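Inactive glucansucrase (Lactobacillus reuteri, PDB 5JBD) is an inactive member of glycoside hydrolase family 70, built around a TIM barrel and carrying a bound calcium ion. Local coordinates at residues A94-Y99 with Q134-V139; K206-Y211 with N870-T875; E654-F659 with T722-G727. One frame throughout, in Å; residues are numbered along the deposited sequence.

Contact 1: A94-Y99 with Q134-V139; sequences AQFIKY and QNLRYV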
loop_
_atom_site.group_PDB
_atom_site.type_symbol
_atom_site.label_atom_id
_atom_site.label_comp_id
_atom_site.label_asym_id
_atom_site.label_seq_id
_atom_site.Cartn_x
_atom_site.Cartn_y
_atom_site.Cartn_z
ATOM N N ALA A 94 -43.138 -1.228 -3.272
ATOM C CA ALA A 94 -43.850 0.050 -3.246
ATOM C C ALA A 94 -42.887 1.196 -3.547
ATOM O O ALA A 94 -43.251 2.113 -4.282
ATOM C CB ALA A 94 -44.561 0.258 -1.915
ATOM N N GLN A 95 -41.653 1.117 -3.037
ATOM C CA GLN A 95 -40.619 2.110 -3.377
ATOM C C GLN A 95 -40.280 2.136 -4.864
ATOM O O GLN A 95 -40.139 3.212 -5.450
ATOM C CB GLN A 95 -39.325 1.884 -2.606
ATOM C CG GLN A 95 -39.353 2.206 -1.119
ATOM C CD GLN A 95 -38.027 1.864 -0.472
ATOM O OE1 GLN A 95 -36.985 2.362 -0.887
ATOM N NE2 GLN A 95 -38.052 0.983 0.522
ATOM N N PHE A 96 -40.166 0.955 -5.474
ATOM C CA PHE A 96 -39.913 0.857 -6.916
ATOM C C PHE A 96 -40.997 1.561 -7.719
ATOM O O PHE A 96 -40.698 2.349 -8.619
ATOM C CB PHE A 96 -39.799 -0.604 -7.351
ATOM C CG PHE A 96 -39.571 -0.780 -8.821
ATOM C CD1 PHE A 96 -38.290 -0.660 -9.355
ATOM C CD2 PHE A 96 -40.622 -1.080 -9.672
ATOM C CE1 PHE A 96 -38.067 -0.824 -10.709
ATOM C CE2 PHE A 96 -40.409 -1.236 -11.036
ATOM C CZ PHE A 96 -39.128 -1.111 -11.553
ATOM N N ILE A 97 -42.251 1.288 -7.377
ATOM C CA ILE A 97 -43.406 1.877 -8.067
ATOM C C ILE A 97 -43.393 3.405 -7.944
ATOM O O ILE A 97 -43.477 4.115 -8.955
ATOM C CB ILE A 97 -44.745 1.259 -7.562
ATOM C CG1 ILE A 97 -44.829 -0.223 -7.973
ATOM C CG2 ILE A 97 -45.956 2.013 -8.118
ATOM C CD1 ILE A 97 -45.857 -1.042 -7.210
ATOM N N LYS A 98 -43.268 3.886 -6.709
ATOM C CA LYS A 98 -43.140 5.321 -6.405
ATOM C C LYS A 98 -42.002 5.998 -7.161
ATOM O O LYS A 98 -42.198 7.044 -7.772
ATOM C CB LYS A 98 -42.898 5.540 -4.902
ATOM C CG LYS A 98 -44.129 5.412 -4.017
ATOM C CD LYS A 98 -43.884 5.991 -2.609
ATOM C CE LYS A 98 -43.933 7.499 -2.405
ATOM N NZ LYS A 98 -44.348 7.885 -1.021
ATOM N N TYR A 99 -40.817 5.395 -7.097
ATOM C CA TYR A 99 -39.625 5.950 -7.738
ATOM C C TYR A 99 -39.811 6.079 -9.258
ATOM O O TYR A 99 -39.605 7.166 -9.830
ATOM C CB TYR A 99 -38.375 5.121 -7.410
ATOM C CG TYR A 99 -37.105 5.741 -7.967
ATOM C CD1 TYR A 99 -36.696 5.482 -9.277
ATOM C CD2 TYR A 99 -36.352 6.629 -7.218
ATOM C CE1 TYR A 99 -35.568 6.076 -9.817
ATOM C CE2 TYR A 99 -35.203 7.215 -7.743
ATOM C CZ TYR A 99 -34.824 6.944 -9.042
ATOM O OH TYR A 99 -33.701 7.523 -9.581
ATOM N N GLN A 134 -47.765 -4.541 -12.461
ATOM C CA GLN A 134 -48.043 -5.045 -13.807
ATOM C C GLN A 134 -48.296 -3.889 -14.787
ATOM O O GLN A 134 -47.771 -3.874 -15.911
ATOM C CB GLN A 134 -49.243 -6.011 -13.808
ATOM C CG GLN A 134 -49.572 -6.630 -15.172
ATOM C CD GLN A 134 -48.359 -7.281 -15.845
ATOM O OE1 GLN A 134 -48.028 -8.440 -15.586
ATOM N NE2 GLN A 134 -47.712 -6.538 -16.725
ATOM N N ASN A 135 -49.098 -2.932 -14.343
ATOM C CA ASN A 135 -49.376 -1.724 -15.122
ATOM C C ASN A 135 -48.115 -0.886 -15.361
ATOM O O ASN A 135 -47.942 -0.342 -16.453
ATOM C CB ASN A 135 -50.499 -0.899 -14.459
ATOM C CG ASN A 135 -51.885 -1.478 -14.747
ATOM O OD1 ASN A 135 -52.130 -2.035 -15.806
ATOM N ND2 ASN A 135 -52.789 -1.331 -13.810
ATOM N N LEU A 136 -47.236 -0.809 -14.365
ATOM C CA LEU A 136 -45.964 -0.122 -14.537
ATOM C C LEU A 136 -45.075 -0.811 -15.582
ATOM O O LEU A 136 -44.428 -0.138 -16.374
ATOM C CB LEU A 136 -45.220 -0.003 -13.211
ATOM C CG LEU A 136 -43.853 0.707 -13.249
ATOM C CD1 LEU A 136 -43.936 2.110 -13.844
ATOM C CD2 LEU A 136 -43.278 0.745 -11.856
ATOM N N ARG A 137 -45.063 -2.140 -15.608
ATOM C CA ARG A 137 -44.324 -2.852 -16.648
ATOM C C ARG A 137 -44.789 -2.455 -18.066
ATOM O O ARG A 137 -43.950 -2.237 -18.944
ATOM C CB ARG A 137 -44.366 -4.363 -16.437
ATOM C CG ARG A 137 -43.525 -4.817 -15.253
ATOM C CD ARG A 137 -43.310 -6.320 -15.268
ATOM N NE ARG A 137 -44.514 -7.077 -14.896
ATOM C CZ ARG A 137 -44.895 -7.336 -13.638
ATOM N NH1 ARG A 137 -44.182 -6.939 -12.590
ATOM N NH2 ARG A 137 -46.007 -8.025 -13.423
ATOM N N TYR A 138 -46.104 -2.312 -18.263
ATOM C CA TYR A 138 -46.659 -1.845 -19.547
ATOM C C TYR A 138 -46.149 -0.427 -19.878
ATOM O O TYR A 138 -45.747 -0.150 -21.005
ATOM C CB TYR A 138 -48.208 -1.880 -19.551
ATOM C CG TYR A 138 -48.845 -3.231 -19.250
ATOM C CD1 TYR A 138 -48.264 -4.433 -19.682
ATOM C CD2 TYR A 138 -50.048 -3.313 -18.537
ATOM C CE1 TYR A 138 -48.847 -5.663 -19.406
ATOM C CE2 TYR A 138 -50.636 -4.547 -18.251
ATOM C CZ TYR A 138 -50.028 -5.715 -18.684
ATOM O OH TYR A 138 -50.575 -6.939 -18.390
ATOM N N VAL A 139 -46.128 0.442 -18.867
ATOM C CA VAL A 139 -45.645 1.823 -19.027
ATOM C C VAL A 139 -44.131 1.836 -19.288
ATOM O O VAL A 139 -43.665 2.591 -20.126
ATOM C CB VAL A 139 -46.044 2.709 -17.816
ATOM C CG1 VAL A 139 -45.410 4.099 -17.900
ATOM C CG2 VAL A 139 -47.571 2.824 -17.729
#

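Contact 2: K206-Y211 with N870-T875; sequences KGNTSY and NKAFNT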
loop_
_atom_site.group_PDB
_atom_site.type_symbol
_atom_site.label_atom_id
_atom_site.label_comp_id
_atom_site.label_asym_id
_atom_site.label_seq_id
_atom_site.Cartn_x
_atom_site.Cartn_y
_atom_site.Cartn_z
ATOM N N LYS A 206 -29.693 -21.223 4.295
ATOM C CA LYS A 206 -28.267 -20.893 4.475
ATOM C C LYS A 206 -27.482 -20.827 3.167
ATOM O O LYS A 206 -26.489 -20.118 3.092
ATOM C CB LYS A 206 -27.601 -21.901 5.412
ATOM C CG LYS A 206 -28.243 -21.918 6.783
ATOM C CD LYS A 206 -27.405 -22.668 7.788
ATOM C CE LYS A 206 -28.081 -22.622 9.145
ATOM N NZ LYS A 206 -27.467 -23.581 10.099
ATOM N N GLY A 207 -27.925 -21.559 2.144
ATOM C CA GLY A 207 -27.188 -21.639 0.895
ATOM C C GLY A 207 -25.929 -22.481 1.024
ATOM O O GLY A 207 -25.742 -23.202 1.997
ATOM N N ASN A 208 -25.061 -22.365 0.030
ATOM C CA ASN A 208 -23.889 -23.210 -0.094
ATOM C C ASN A 208 -22.924 -22.539 -1.056
ATOM O O ASN A 208 -23.287 -22.266 -2.209
ATOM C CB ASN A 208 -24.303 -24.581 -0.638
ATOM C CG ASN A 208 -23.136 -25.561 -0.737
ATOM O OD1 ASN A 208 -22.162 -25.311 -1.443
ATOM N ND2 ASN A 208 -23.257 -26.699 -0.072
ATOM N N THR A 209 -21.708 -22.274 -0.584
ATOM C CA THR A 209 -20.641 -21.712 -1.424
ATOM C C THR A 209 -19.378 -22.563 -1.282
ATOM O O THR A 209 -18.279 -22.025 -1.127
ATOM C CB THR A 209 -20.343 -20.245 -1.033
ATOM O OG1 THR A 209 -20.030 -20.185 0.360
ATOM C CG2 THR A 209 -21.541 -19.351 -1.326
ATOM N N SER A 210 -19.543 -23.888 -1.351
ATOM C CA SER A 210 -18.487 -24.823 -0.949
ATOM C C SER A 210 -17.238 -24.776 -1.834
ATOM O O SER A 210 -16.148 -25.100 -1.368
ATOM C CB SER A 210 -19.009 -26.262 -0.843
ATOM O OG SER A 210 -19.495 -26.737 -2.082
ATOM N N TYR A 211 -17.403 -24.359 -3.086
ATOM C CA TYR A 211 -16.273 -24.052 -3.992
ATOM C C TYR A 211 -15.304 -22.992 -3.393
ATOM O O TYR A 211 -14.133 -22.952 -3.759
ATOM C CB TYR A 211 -16.781 -23.599 -5.388
ATOM C CG TYR A 211 -17.841 -22.523 -5.272
ATOM C CD1 TYR A 211 -17.485 -21.197 -5.060
ATOM C CD2 TYR A 211 -19.203 -22.847 -5.291
ATOM C CE1 TYR A 211 -18.440 -20.218 -4.885
ATOM C CE2 TYR A 211 -20.170 -21.866 -5.104
ATOM C CZ TYR A 211 -19.776 -20.552 -4.901
ATOM O OH TYR A 211 -20.695 -19.549 -4.727
ATOM N N ASN A 870 -23.550 -25.678 -11.489
ATOM C CA ASN A 870 -24.182 -25.235 -10.246
ATOM C C ASN A 870 -25.262 -26.251 -9.852
ATOM O O ASN A 870 -26.356 -26.264 -10.421
ATOM C CB ASN A 870 -24.757 -23.820 -10.433
ATOM C CG ASN A 870 -23.703 -22.812 -10.866
ATOM O OD1 ASN A 870 -23.997 -21.921 -11.640
ATOM N ND2 ASN A 870 -22.474 -22.961 -10.391
ATOM N N LYS A 871 -24.939 -27.097 -8.876
ATOM C CA LYS A 871 -25.770 -28.240 -8.502
ATOM C C LYS A 871 -26.060 -28.333 -6.997
ATOM O O LYS A 871 -26.466 -29.384 -6.509
ATOM C CB LYS A 871 -25.090 -29.534 -8.978
ATOM C CG LYS A 871 -24.800 -29.605 -10.474
ATOM C CD LYS A 871 -24.266 -30.982 -10.861
ATOM C CE LYS A 871 -23.895 -31.080 -12.339
ATOM N NZ LYS A 871 -25.082 -31.214 -13.233
ATOM N N ALA A 872 -25.882 -27.240 -6.268
ATOM C CA ALA A 872 -26.038 -27.268 -4.807
ATOM C C ALA A 872 -27.476 -27.522 -4.346
ATOM O O ALA A 872 -27.689 -28.118 -3.300
ATOM C CB ALA A 872 -25.511 -25.978 -4.195
ATOM N N PHE A 873 -28.444 -27.049 -5.127
ATOM C CA PHE A 873 -29.876 -27.202 -4.843
ATOM C C PHE A 873 -30.623 -27.446 -6.142
ATOM O O PHE A 873 -30.107 -27.150 -7.218
ATOM C CB PHE A 873 -30.442 -25.926 -4.198
ATOM C CG PHE A 873 -29.755 -25.538 -2.919
ATOM C CD1 PHE A 873 -30.155 -26.094 -1.702
ATOM C CD2 PHE A 873 -28.698 -24.628 -2.929
ATOM C CE1 PHE A 873 -29.512 -25.752 -0.518
ATOM C CE2 PHE A 873 -28.055 -24.279 -1.744
ATOM C CZ PHE A 873 -28.462 -24.841 -0.539
ATOM N N ASN A 874 -31.846 -27.962 -6.035
ATOM C CA ASN A 874 -32.762 -27.971 -7.175
ATOM C C ASN A 874 -33.100 -26.520 -7.523
ATOM O O ASN A 874 -33.047 -25.637 -6.663
ATOM C CB ASN A 874 -34.069 -28.716 -6.865
ATOM C CG ASN A 874 -33.854 -30.173 -6.485
ATOM O OD1 ASN A 874 -34.465 -30.663 -5.541
ATOM N ND2 ASN A 874 -32.993 -30.868 -7.219
ATOM N N THR A 875 -33.447 -26.290 -8.783
ATOM C CA THR A 875 -33.873 -24.970 -9.233
ATOM C C THR A 875 -35.063 -24.471 -8.408
ATOM O O THR A 875 -36.013 -25.214 -8.167
ATOM C CB THR A 875 -34.188 -24.992 -10.733
ATOM O OG1 THR A 875 -32.964 -25.194 -11.452
ATOM C CG2 THR A 875 -34.865 -23.684 -11.202
#

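Contact 3: E654-F659 with T722-G727; sequences EDFSLF and TKYGSG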
loop_
_atom_site.group_PDB
_atom_site.type_symbol
_atom_site.label_atom_id
_atom_site.label_comp_id
_atom_site.label_asym_id
_atom_site.label_seq_id
_atom_site.Cartn_x
_atom_site.Cartn_y
_atom_site.Cartn_z
ATOM N N GLU A 654 13.819 5.811 -2.297
ATOM C CA GLU A 654 12.431 5.546 -2.671
ATOM C C GLU A 654 12.152 6.374 -3.924
ATOM O O GLU A 654 12.207 7.599 -3.868
ATOM C CB GLU A 654 11.421 5.922 -1.558
ATOM C CG GLU A 654 9.981 5.641 -1.990
ATOM C CD GLU A 654 8.926 5.774 -0.903
ATOM O OE1 GLU A 654 9.179 6.343 0.163
ATOM O OE2 GLU A 654 7.804 5.295 -1.144
ATOM N N ASP A 655 11.842 5.710 -5.030
ATOM C CA ASP A 655 11.811 6.387 -6.346
ATOM C C ASP A 655 10.480 7.019 -6.758
ATOM O O ASP A 655 10.374 7.538 -7.869
ATOM C CB ASP A 655 12.314 5.434 -7.444
ATOM C CG ASP A 655 11.220 4.596 -8.082
ATOM O OD1 ASP A 655 10.146 4.366 -7.475
ATOM O OD2 ASP A 655 11.464 4.153 -9.232
ATOM N N PHE A 656 9.463 6.960 -5.904
ATOM C CA PHE A 656 8.126 7.384 -6.310
ATOM C C PHE A 656 7.361 8.097 -5.214
ATOM O O PHE A 656 7.747 8.063 -4.028
ATOM C CB PHE A 656 7.310 6.177 -6.780
ATOM C CG PHE A 656 6.834 5.266 -5.672
ATOM C CD1 PHE A 656 7.694 4.347 -5.090
ATOM C CD2 PHE A 656 5.509 5.304 -5.239
ATOM C CE1 PHE A 656 7.255 3.498 -4.078
ATOM C CE2 PHE A 656 5.066 4.464 -4.226
ATOM C CZ PHE A 656 5.941 3.550 -3.649
ATOM N N SER A 657 6.260 8.718 -5.641
ATOM C CA SER A 657 5.237 9.279 -4.760
ATOM C C SER A 657 3.878 8.758 -5.225
ATOM O O SER A 657 3.676 8.533 -6.421
ATOM C CB SER A 657 5.246 10.821 -4.853
ATOM O OG SER A 657 4.061 11.395 -4.287
ATOM N N LEU A 658 2.930 8.626 -4.303
ATOM C CA LEU A 658 1.544 8.348 -4.674
ATOM C C LEU A 658 0.943 9.454 -5.565
ATOM O O LEU A 658 0.056 9.179 -6.379
ATOM C CB LEU A 658 0.664 8.193 -3.421
ATOM C CG LEU A 658 1.014 7.096 -2.420
ATOM C CD1 LEU A 658 0.015 7.080 -1.268
ATOM C CD2 LEU A 658 1.026 5.730 -3.086
ATOM N N PHE A 659 1.429 10.683 -5.412
ATOM C CA PHE A 659 0.889 11.863 -6.108
ATOM C C PHE A 659 1.664 12.213 -7.370
ATOM O O PHE A 659 1.497 13.294 -7.944
ATOM C CB PHE A 659 0.883 13.048 -5.148
ATOM C CG PHE A 659 0.119 12.776 -3.891
ATOM C CD1 PHE A 659 -1.263 12.914 -3.859
ATOM C CD2 PHE A 659 0.782 12.352 -2.737
ATOM C CE1 PHE A 659 -1.979 12.649 -2.704
ATOM C CE2 PHE A 659 0.072 12.087 -1.573
ATOM C CZ PHE A 659 -1.310 12.236 -1.554
ATOM N N THR A 722 2.034 1.274 -17.470
ATOM C CA THR A 722 1.561 1.626 -16.134
ATOM C C THR A 722 1.823 3.127 -16.004
ATOM O O THR A 722 2.247 3.759 -16.977
ATOM C CB THR A 722 2.316 0.834 -15.045
ATOM O OG1 THR A 722 3.690 1.241 -15.031
ATOM C CG2 THR A 722 2.207 -0.678 -15.322
ATOM N N LYS A 723 1.599 3.710 -14.830
ATOM C CA LYS A 723 1.992 5.103 -14.625
ATOM C C LYS A 723 3.461 5.317 -15.005
ATOM O O LYS A 723 3.808 6.348 -15.590
ATOM C CB LYS A 723 1.756 5.558 -13.173
ATOM C CG LYS A 723 1.943 7.069 -12.978
ATOM C CD LYS A 723 1.911 7.502 -11.516
ATOM C CE LYS A 723 0.502 7.474 -10.941
ATOM N NZ LYS A 723 0.475 8.004 -9.553
ATOM N N TYR A 724 4.307 4.328 -14.693
ATOM C CA TYR A 724 5.769 4.479 -14.736
ATOM C C TYR A 724 6.358 4.209 -16.118
ATOM O O TYR A 724 7.442 4.714 -16.448
ATOM C CB TYR A 724 6.419 3.572 -13.663
ATOM C CG TYR A 724 5.746 3.736 -12.311
ATOM C CD1 TYR A 724 5.908 4.905 -11.573
ATOM C CD2 TYR A 724 4.888 2.758 -11.812
ATOM C CE1 TYR A 724 5.266 5.090 -10.350
ATOM C CE2 TYR A 724 4.250 2.917 -10.586
ATOM C CZ TYR A 724 4.448 4.092 -9.852
ATOM O OH TYR A 724 3.793 4.263 -8.656
ATOM N N GLY A 725 5.650 3.405 -16.914
ATOM C CA GLY A 725 6.096 3.007 -18.256
ATOM C C GLY A 725 5.752 1.555 -18.568
ATOM O O GLY A 725 4.862 0.970 -17.945
ATOM N N SER A 726 6.423 1.022 -19.592
ATOM C CA SER A 726 6.265 -0.366 -20.046
ATOM C C SER A 726 7.273 -1.290 -19.352
ATOM O O SER A 726 8.268 -0.838 -18.766
ATOM C CB SER A 726 6.477 -0.451 -21.557
ATOM O OG SER A 726 7.802 -0.078 -21.911
ATOM N N GLY A 727 7.013 -2.589 -19.475
ATOM C CA GLY A 727 7.909 -3.615 -18.971
ATOM C C GLY A 727 9.263 -3.582 -19.656
ATOM O O GLY A 727 10.296 -3.801 -19.006
HETATM O O HOH W 1 2.439 6.630 -8.068
#

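Contact 1: A94-Y99 with Q134-V139
Leu136 of helix 126-147 reaches across to Phe96 and Ile97 of helix 90-101, and its isobutyl group carries the whole contact. Between 94-99 and 134-139 the nearest CA atoms are those of Ile97 and Leu136, 7.2 Å apart. Leu136 CB leaves its helix in the direction of the partner but makes no close contact itself. CG stands anti to the backbone N (chi1 -180°), which extends the chain straight out from the helix and carries the branch point toward helix 90-101, still without close contact. There the chain divides. CD1 turns off and meets neither residue closely, whereas CD2 slips between them. Leu136 CD2 lies 3.6 Å from Phe96 CE2 and 3.9 Å from Phe96 CD2, approaching that side of the ring obliquely. The same methyl, Leu136 CD2, is 4.0 Å from Ile97 CA and 4.3 Å from Ile97 CG1, so one carbon touches an aromatic ring, a helix backbone and a branched aliphatic chain. Phe96 arrives from the flank of its helix: CG anti to N (chi1 179°) swings the ring over to Leu136. Helix 151-162 supports that ring through Ile157 and an edge-to-face contact with Phe160, while Trp87 and Phe100 also meet it. Next to Leu136, Arg137 NH2 donates to Gln134 OE1 at 3.0 Å, reaching the oxygen from above the amide plane; its NH1 is held by Met84 O. Arg137 and the Gln134 oxygen thus find their partners beside the apolar contact. What joins the two helices here is dispersion and the burial of hydrocarbon, without a directional bond to fix their rotation, as in the core of a small helical bundle.

Contact 2: K206-Y211 with N870-T875
Gly207 and Asn208 meet Phe873 and Ala872 where two irregular loops join, the first of them folded at Asn208 into an Asx turn. The tip of the Phe873 ring presses on the Gly207 backbone: CZ lies 3.7 Å from Gly207 CA and 3.8 Å from Gly207 C. The carbonyl carbon and Asn208 N sit at the ring edge, in its plane, so the peptide borders the ring instead of stacking on it. Asn208 CB closes the side, 3.9 Å from Phe873 CE2 and 4.0 Å from Ala872 CB, which makes an amide-bearing residue touch the partner loop through its methylene. Gly207 has a positive phi (73°) and brings no side chain to the ring.

Further out, Tyr864 steadies the 870-875 loop twice, its ring edge-to-face with Phe873 and its hydroxyl bonded to Ala872 N. Asn208 ND2 is bound by Ser201 O and Asn200 OD1, in the same connection between strands 193-197 and 242-244. With CG anti to the backbone N (chi1 -177°), the amide can serve its own loop while CB serves the contact. Its oxygen takes two bonds from one residue: Ser210 OG donates in the carbonyl plane, on a lone pair, at 3.1 Å from Asn208 OD1, and Ser210 N donates to the same oxygen from 39° above that plane.

Contact 3: E654-F659 with T722-G727
Phe656 and Tyr724 face each other with their CA atoms 9.2 Å apart, too far for backbone pairing, so side chains and a water bridge the two irregular segments. Each is shaped by an ST turn: Ser657 OG accepts from Phe659 N, and Thr722 OG1 from Tyr724 N. Phe656 CG lies between its backbone N and carbonyl carbon (chi1 74°), so that its CD2 atom and CB come near Tyr724; Phe656 CD2 is 4.0 Å from Tyr724 OH, and Phe656 CB is 4.3 Å from Tyr724 CE1. Lys723 lays its CB over one face of the Tyr724 ring, then bends at chi3 (-74°) to bring NZ to the water that it shares with the hydroxyl. This water joins the segments: it accepts from Lys723 NZ and donates to Ser657 O and Tyr724 OH, each at 2.8 Å. The ammonium is also bonded to Tyr703 O and Gln660 O, two carbonyls that probably stabilise its charge, while Glu705 O holds the tyrosine hydroxyl. The contact belongs to the TIM barrel: 654-659 runs off the C-terminal end of parallel strand 652-654, and the loop segment 722-727 leads into helix 727-739.

From the N terminus, contact 1 comes first: it closes a short loop of 34 residues and pairs two helices at the periphery, 46 Å from the chain's centre. Only after it has closed does contact 2 open, and its loop is far larger, 658 residues, bringing the connection after strand 193-197 against the loop that follows strand 841-845. Contact 3 is nested inside that span and joins loops of the barrel, 13 Å from the centre. None of the loops cross. Contacts 1 and 2 lie on the same side of the centre, about 19 Å apart at their nearest atoms, whereas contact 3 stands about 30 Å or more from each.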